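Local atomic coordinates of aminofutalosine deaminase (Helicobacter pylori, PDB entry 7LKK), a protein that catalyses the hydrolytic deamination of aminofutalosine in the menaquinone pathway, at a metal centre that here holds iron(III). Residues A326-G329 with L330-I334; S335-L338 with L339-L342; A135-N138 with H139-E142. All blocks are in the same frame, centred on the assembly; numbering follows the deposited sequence.

Overall arrangement
The family fold is a TIM barrel; contacts 1 and 3 lie just after barrel strands, contact 2 at the start of the helix that follows contact 1. Contact 1 is the most buried: the loop after strand 323-325 brings a metal-binding aspartate and a pocket serine to the inhibitor. Contact 2 follows directly and touches it, with N333 and E341 joining the two; partly buried, it starts helix 338-348 with serine hydroxyls on one side and leucines on another. Contact 3, after strand 130-137, also reaches the inhibitor, but at the ribose rather than the ring system. Its centre is about 15 Å from that of contact 1, and it runs from buried S137 to exposed H139.

Contact 1: residues A326-G329 with L330-I334; sequences ATDG and LSSNI. With MCF ((8R)-3-(5-S-methyl-5-thio-beta-D-ribofuranosyl)-3,6,7,8-tetrahydroimidazo[4,5-d][1,3]diazepin-8-ol), chain J.
N333 reaches back over the turn to T327, its ND2 giving a hydrogen bond of 2.7 Å to T327 O. The bond is nearly straight (162° at the hydrogen) and planar at both ends: T327 O is met on a lone pair and lies close to the amide plane of N333. With a second bond from ND2 to E341 OE1 and one from I334 N to N333 OD1, the amide is held against rotation. An asparagine suits this buried place because it donates and accepts in one short, flat group. Nearby in the same turn, S332 N bonds to G329 O at 3.0 Å, approaching from above the carbonyl plane and closing a beta turn.

T327 OG1 turns back onto the backbone, donating to D328 O at 2.9 Å; N77 is its other polar partner. D328, with positive phi, has a first torsion of -135°, between two staggered positions, which directs its carboxylate at the inhibitor. OD2 comes within 3.2 Å of MCF C8 and also takes a hydrogen bond from S302 OG, a second-shell hydroxyl that helps position it. S331 OG sits between its own backbone N and carbonyl carbon (chi1 37°), bringing it 3.2 Å from MCF C2, a carbon of the imidazole ring. D328 completes the iron site with H79, H81 and H221: an aspartate just after the eighth barrel strand, as is characteristic of the metal-dependent amidohydrolases.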
loop_
_atom_site.group_PDB
_atom_site.type_symbol
_atom_site.label_atom_id
_atom_site.label_comp_id
_atom_site.label_asym_id
_atom_site.label_seq_id
_atom_site.Cartn_x
_atom_site.Cartn_y
_atom_site.Cartn_z
ATOM N N ALA A 326 -5.592 12.812 1.465
ATOM C CA ALA A 326 -4.651 13.363 2.430
ATOM C C ALA A 326 -4.039 12.245 3.265
ATOM O O ALA A 326 -4.600 11.155 3.398
ATOM C CB ALA A 326 -5.322 14.393 3.351
ATOM N N THR A 327 -2.871 12.541 3.839
ATOM C CA THR A 327 -2.097 11.549 4.578
ATOM C C THR A 327 -2.551 11.384 6.020
ATOM O O THR A 327 -2.216 10.368 6.641
ATOM C CB THR A 327 -0.614 11.929 4.586
ATOM O OG1 THR A 327 -0.451 13.205 5.223
ATOM C CG2 THR A 327 -0.071 12.006 3.169
ATOM N N ASP A 328 -3.283 12.358 6.567
ATOM C CA ASP A 328 -3.482 12.470 8.009
ATOM C C ASP A 328 -2.119 12.633 8.671
ATOM O O ASP A 328 -1.149 13.025 8.013
ATOM C CB ASP A 328 -4.238 11.258 8.570
ATOM C CG ASP A 328 -5.339 11.651 9.540
ATOM O OD1 ASP A 328 -5.335 12.807 10.006
ATOM O OD2 ASP A 328 -6.204 10.801 9.841
ATOM N N GLY A 329 -2.022 12.344 9.964
ATOM C CA GLY A 329 -0.764 12.421 10.669
ATOM C C GLY A 329 -0.153 11.047 10.900
ATOM O O GLY A 329 -0.770 10.012 10.667
ATOM N N LEU A 330 1.099 11.061 11.368
ATOM C CA LEU A 330 1.751 9.824 11.781
ATOM C C LEU A 330 1.106 9.220 13.021
ATOM O O LEU A 330 1.477 8.111 13.416
ATOM C CB LEU A 330 3.242 10.066 12.024
ATOM C CG LEU A 330 4.072 10.334 10.766
ATOM C CD1 LEU A 330 5.531 10.599 11.112
ATOM C CD2 LEU A 330 3.954 9.173 9.786
ATOM N N SER A 331 0.169 9.932 13.652
ATOM C CA SER A 331 -0.666 9.331 14.684
ATOM C C SER A 331 -1.567 8.238 14.127
ATOM O O SER A 331 -2.077 7.418 14.899
ATOM C CB SER A 331 -1.513 10.408 15.365
ATOM O OG SER A 331 -1.936 11.388 14.431
ATOM N N SER A 332 -1.776 8.206 12.807
ATOM C CA SER A 332 -2.630 7.198 12.188
ATOM C C SER A 332 -2.122 6.853 10.789
ATOM O O SER A 332 -2.907 6.660 9.858
ATOM C CB SER A 332 -4.086 7.665 12.126
ATOM O OG SER A 332 -4.180 8.967 11.575
ATOM N N ASN A 333 -0.803 6.765 10.635
ATOM C CA ASN A 333 -0.195 6.431 9.353
ATOM C C ASN A 333 1.249 6.029 9.609
ATOM O O ASN A 333 1.804 6.277 10.682
ATOM C CB ASN A 333 -0.272 7.608 8.371
ATOM C CG ASN A 333 -0.373 7.162 6.920
ATOM O OD1 ASN A 333 0.212 6.153 6.521
ATOM N ND2 ASN A 333 -1.118 7.921 6.122
ATOM N N ILE A 334 1.854 5.399 8.602
ATOM C CA ILE A 334 3.264 5.028 8.660
ATOM C C ILE A 334 4.136 5.922 7.796
ATOM O O ILE A 334 5.368 5.886 7.943
ATOM C CB ILE A 334 3.481 3.551 8.267
ATOM C CG1 ILE A 334 3.047 3.316 6.820
ATOM C CG2 ILE A 334 2.737 2.627 9.218
ATOM C CD1 ILE A 334 3.346 1.918 6.310
HETATM O O8 MCF J . -7.970 12.606 12.093
HETATM C C8 MCF J . -7.181 11.644 12.745
HETATM C C7 MCF J . -8.011 10.517 13.351
HETATM N N6 MCF J . -9.300 11.001 13.779
HETATM C C5 MCF J . -9.378 12.185 14.605
HETATM N N4 MCF J . -8.249 12.988 15.061
HETATM C C10 MCF J . -6.777 12.886 14.902
HETATM C C9 MCF J . -6.234 12.264 13.794
HETATM N N1 MCF J . -4.915 12.325 13.907
HETATM C C2 MCF J . -4.595 12.972 15.026
HETATM N N3 MCF J . -5.738 13.322 15.624
HETATM C C1S MCF J . -5.780 14.059 16.925
HETATM C C2S MCF J . -6.831 15.192 16.969
HETATM O O2S MCF J . -6.328 16.338 16.427
HETATM O O4S MCF J . -6.138 13.267 17.864
HETATM C C4S MCF J . -6.820 14.199 19.000
HETATM C C3S MCF J . -7.055 15.363 18.467
HETATM O O3S MCF J . -6.076 16.370 19.016
HETATM C C5S MCF J . -8.114 13.557 19.467
HETATM S S5S MCF J . -8.421 13.996 21.202
HETATM C C6S MCF J . -10.178 13.736 21.582
#

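Contact 2: residues S335-L338 with L339-L342; sequences SLSL and LDEL
D340 folds back from the first turn of the helix over the two serines that precede it. Its CB lies 3.4 Å from S337 O, against the backbone of the residue that opens the helix. CG stands beside the backbone N, anti to the carbonyl carbon (chi1 -72°), and this brings the carboxylate up beside both S337 OG and S335 OG, with CG 3.7 Å from each. At the tip the two oxygens part company. OD2 receives the hydroxyl of S335 at 2.9 Å, on its anti side and 23° out of the carboxylate plane, while OD1 turns to a salt bridge with R343, one turn or so further along. A carboxylate here is also probably favoured by the helix N-terminus.

S337, the N-cap, takes one amide there: its OG accepts from D340 N at 3.2 Å, with 164° at the hydrogen, the classical capping bond for which serine, short and able to accept, is well suited. L339 N goes to S128 OG. S335 adds an ST turn just ahead: its OG accepts from S337 N at 3.0 Å while donating to D340, so one hydroxyl fixes both the approach of the chain and the aspartate. From here helix 338-348 takes up regular bonding, L342 N meeting L338 O at 2.8 Å.

On another side of the helix the chemistry is apolar. L338 and L342, one turn apart, bring their CG atoms to 4.4 Å, and both also touch A364 of helix 353-364. L338 CD1 packs 4.1 Å from E341 CB, the two side chains crossing at about a right angle. E341 itself is buried; its OE2 accepts from F301 N, and N333 is the partner of OE1.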
loop_
_atom_site.group_PDB
_atom_site.type_symbol
_atom_site.label_atom_id
_atom_site.label_comp_id
_atom_site.label_asym_id
_atom_site.label_seq_id
_atom_site.Cartn_x
_atom_site.Cartn_y
_atom_site.Cartn_z
ATOM N N SER A 335 3.548 6.723 6.910
ATOM C CA SER A 335 4.317 7.585 6.028
ATOM C C SER A 335 3.528 8.856 5.755
ATOM O O SER A 335 2.298 8.835 5.668
ATOM C CB SER A 335 4.654 6.876 4.711
ATOM O OG SER A 335 5.159 7.793 3.759
ATOM N N LEU A 336 4.250 9.966 5.619
ATOM C CA LEU A 336 3.651 11.237 5.237
ATOM C C LEU A 336 3.920 11.588 3.781
ATOM O O LEU A 336 3.567 12.686 3.340
ATOM C CB LEU A 336 4.145 12.361 6.151
ATOM C CG LEU A 336 3.634 12.315 7.594
ATOM C CD1 LEU A 336 3.842 13.657 8.276
ATOM C CD2 LEU A 336 2.168 11.910 7.643
ATOM N N SER A 337 4.541 10.685 3.029
ATOM C CA SER A 337 4.626 10.843 1.584
ATOM C C SER A 337 3.230 10.752 0.984
ATOM O O SER A 337 2.546 9.736 1.149
ATOM C CB SER A 337 5.537 9.774 0.988
ATOM O OG SER A 337 5.326 9.650 -0.408
ATOM N N LEU A 338 2.795 11.814 0.299
ATOM C CA LEU A 338 1.489 11.764 -0.347
ATOM C C LEU A 338 1.461 10.716 -1.450
ATOM O O LEU A 338 0.406 10.136 -1.727
ATOM C CB LEU A 338 1.107 13.138 -0.900
ATOM C CG LEU A 338 -0.357 13.277 -1.335
ATOM C CD1 LEU A 338 -1.301 12.918 -0.198
ATOM C CD2 LEU A 338 -0.653 14.676 -1.850
ATOM N N LEU A 339 2.609 10.447 -2.076
ATOM C CA LEU A 339 2.670 9.402 -3.094
ATOM C C LEU A 339 2.399 8.027 -2.492
ATOM O O LEU A 339 1.713 7.201 -3.106
ATOM C CB LEU A 339 4.030 9.432 -3.789
ATOM C CG LEU A 339 4.287 10.668 -4.657
ATOM C CD1 LEU A 339 5.762 10.799 -4.998
ATOM C CD2 LEU A 339 3.448 10.616 -5.921
ATOM N N ASP A 340 2.927 7.766 -1.293
ATOM C CA ASP A 340 2.587 6.535 -0.589
ATOM C C ASP A 340 1.094 6.469 -0.295
ATOM O O ASP A 340 0.468 5.413 -0.448
ATOM C CB ASP A 340 3.387 6.428 0.712
ATOM C CG ASP A 340 4.855 6.123 0.478
ATOM O OD1 ASP A 340 5.237 5.855 -0.678
ATOM O OD2 ASP A 340 5.629 6.153 1.458
ATOM N N GLU A 341 0.507 7.595 0.122
ATOM C CA GLU A 341 -0.923 7.628 0.416
ATOM C C GLU A 341 -1.749 7.364 -0.834
ATOM O O GLU A 341 -2.789 6.696 -0.771
ATOM C CB GLU A 341 -1.301 8.980 1.024
ATOM C CG GLU A 341 -2.635 8.985 1.751
ATOM C CD GLU A 341 -2.608 8.153 3.016
ATOM O OE1 GLU A 341 -1.517 7.999 3.606
ATOM O OE2 GLU A 341 -3.676 7.650 3.422
ATOM N N LEU A 342 -1.307 7.885 -1.981
ATOM C CA LEU A 342 -2.044 7.674 -3.221
ATOM C C LEU A 342 -2.001 6.213 -3.652
ATOM O O LEU A 342 -2.995 5.680 -4.155
ATOM C CB LEU A 342 -1.491 8.582 -4.319
ATOM C CG LEU A 342 -1.711 10.077 -4.064
ATOM C CD1 LEU A 342 -1.038 10.925 -5.137
ATOM C CD2 LEU A 342 -3.199 10.391 -3.969
HETATM O O HOH W 1 0.954 8.104 3.265
HETATM O O HOH W 2 7.035 8.602 -1.732
#

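Contact 3: residues A135-N138 with H139-E142; sequences AISN and HLIE. With MCF ((8R)-3-(5-S-methyl-5-thio-beta-D-ribofuranosyl)-3,6,7,8-tetrahydroimidazo[4,5-d][1,3]diazepin-8-ol), chain J; EDO (1,2-ethanediol), chain F.
Strand 130-137 ends at S137, and the chain then turns through N138 and H139 so that the CA of L140 lies 5.6 Å from that of S137; L140 itself has a positive phi (65°). The hydroxyl of S137 ties the turn from within, while the E83 carboxylate takes N138 N and H139 N. OG, swung away from S137 N (chi1 -175°), accepts from L140 N at 2.8 Å, a bent bond with 136° at the hydrogen, and donates to E142 OE2 at 2.6 Å. The glutamate oxygen is met on its syn side, somewhat out of the carboxylate plane. Serine suits the strand end because one small hydroxyl can do both jobs in a buried place. A water lies between the other oxygen, E142 OE1, and I136 O, within hydrogen-bonding distance of both. L140 CD2 lies alongside S137 OG at 3.7 Å, its leucine packing onward against L157 and L179.

H139 is exposed to solvent, while N138 turns its amide into the pocket. N138 CB lies over one face of the H139 imidazole, 4.0 Å from the ring centroid, a CH-pi contact. N138 OD1 accepts from MCF O3S at 2.7 Å, and from EDO O1, a 1,2-ethanediol hydroxyl, at 3.2 Å. ND2 donates to E158, which also binds MCF, so amide and carboxylate position one another. This is a ribose-recognition corner of the pocket, carried by the loop after the second barrel strand, where TIM-barrel enzymes bind substrate.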
loop_
_atom_site.group_PDB
_atom_site.type_symbol
_atom_site.label_atom_id
_atom_site.label_comp_id
_atom_site.label_asym_id
_atom_site.label_seq_id
_atom_site.Cartn_x
_atom_site.Cartn_y
_atom_site.Cartn_z
ATOM N N ALA A 135 -2.736 21.970 7.687
ATOM C CA ALA A 135 -2.174 21.479 8.940
ATOM C C ALA A 135 -3.164 21.688 10.079
ATOM O O ALA A 135 -3.485 22.828 10.429
ATOM C CB ALA A 135 -0.851 22.182 9.244
ATOM N N ILE A 136 -3.634 20.589 10.660
ATOM C CA ILE A 136 -4.474 20.653 11.851
ATOM C C ILE A 136 -3.580 20.826 13.070
ATOM O O ILE A 136 -2.628 20.063 13.270
ATOM C CB ILE A 136 -5.347 19.396 11.975
ATOM C CG1 ILE A 136 -6.188 19.198 10.713
ATOM C CG2 ILE A 136 -6.234 19.489 13.210
ATOM C CD1 ILE A 136 -7.491 19.972 10.711
ATOM N N SER A 137 -3.888 21.823 13.896
ATOM C CA SER A 137 -3.033 22.175 15.019
ATOM C C SER A 137 -3.883 22.454 16.248
ATOM O O SER A 137 -4.873 23.189 16.168
ATOM C CB SER A 137 -2.175 23.401 14.689
ATOM O OG SER A 137 -1.269 23.682 15.739
ATOM N N ASN A 138 -3.489 21.868 17.379
ATOM C CA ASN A 138 -4.134 22.126 18.660
ATOM C C ASN A 138 -3.382 23.127 19.524
ATOM O O ASN A 138 -3.997 23.776 20.376
ATOM C CB ASN A 138 -4.293 20.818 19.447
ATOM C CG ASN A 138 -5.160 19.807 18.727
ATOM O OD1 ASN A 138 -4.736 18.683 18.466
ATOM N ND2 ASN A 138 -6.385 20.203 18.403
ATOM N N HIS A 139 -2.069 23.267 19.328
ATOM C CA HIS A 139 -1.248 24.118 20.179
ATOM C C HIS A 139 -0.278 25.005 19.408
ATOM O O HIS A 139 0.497 25.732 20.041
ATOM C CB HIS A 139 -0.457 23.266 21.186
ATOM C CG HIS A 139 -1.306 22.324 21.983
ATOM N ND1 HIS A 139 -2.206 22.755 22.934
ATOM C CD2 HIS A 139 -1.387 20.972 21.975
ATOM C CE1 HIS A 139 -2.805 21.710 23.476
ATOM N NE2 HIS A 139 -2.327 20.615 22.911
ATOM N N LEU A 140 -0.278 24.946 18.074
ATOM C CA LEU A 140 0.575 25.784 17.224
ATOM C C LEU A 140 2.063 25.490 17.417
ATOM O O LEU A 140 2.910 26.355 17.180
ATOM C CB LEU A 140 0.296 27.274 17.448
ATOM C CG LEU A 140 -1.161 27.731 17.350
ATOM C CD1 LEU A 140 -1.261 29.239 17.518
ATOM C CD2 LEU A 140 -1.782 27.291 16.033
ATOM N N ILE A 141 2.397 24.266 17.837
ATOM C CA ILE A 141 3.796 23.911 18.058
ATOM C C ILE A 141 4.542 23.727 16.738
ATOM O O ILE A 141 5.768 23.890 16.690
ATOM C CB ILE A 141 3.873 22.654 18.949
ATOM C CG1 ILE A 141 3.307 22.961 20.336
ATOM C CG2 ILE A 141 5.303 22.150 19.090
ATOM C CD1 ILE A 141 3.234 21.756 21.247
ATOM N N GLU A 142 3.831 23.433 15.653
ATOM C CA GLU A 142 4.456 23.222 14.354
ATOM C C GLU A 142 4.507 24.480 13.496
ATOM O O GLU A 142 5.129 24.453 12.430
ATOM C CB GLU A 142 3.713 22.123 13.586
ATOM C CG GLU A 142 2.396 22.586 12.983
ATOM C CD GLU A 142 1.234 22.438 13.943
ATOM O OE1 GLU A 142 0.408 21.524 13.738
ATOM O OE2 GLU A 142 1.148 23.233 14.904
HETATM O O8 MCF J . -7.970 12.606 12.093
HETATM C C8 MCF J . -7.181 11.644 12.745
HETATM C C7 MCF J . -8.011 10.517 13.351
HETATM N N6 MCF J . -9.300 11.001 13.779
HETATM C C5 MCF J . -9.378 12.185 14.605
HETATM N N4 MCF J . -8.249 12.988 15.061
HETATM C C10 MCF J . -6.777 12.886 14.902
HETATM C C9 MCF J . -6.234 12.264 13.794
HETATM N N1 MCF J . -4.915 12.325 13.907
HETATM C C2 MCF J . -4.595 12.972 15.026
HETATM N N3 MCF J . -5.738 13.322 15.624
HETATM C C1S MCF J . -5.780 14.059 16.925
HETATM C C2S MCF J . -6.831 15.192 16.969
HETATM O O2S MCF J . -6.328 16.338 16.427
HETATM O O4S MCF J . -6.138 13.267 17.864
HETATM C C4S MCF J . -6.820 14.199 19.000
HETATM C C3S MCF J . -7.055 15.363 18.467
HETATM O O3S MCF J . -6.076 16.370 19.016
HETATM C C5S MCF J . -8.114 13.557 19.467
HETATM S S5S MCF J . -8.421 13.996 21.202
HETATM C C6S MCF J . -10.178 13.736 21.582
HETATM C C1 EDO F . -3.312 17.139 21.907
HETATM O O1 EDO F . -2.939 17.113 20.525
HETATM C C2 EDO F . -4.829 17.073 22.039
HETATM O O2 EDO F . -5.277 15.730 21.820
HETATM O O HOH W 3 -0.362 19.988 11.688
#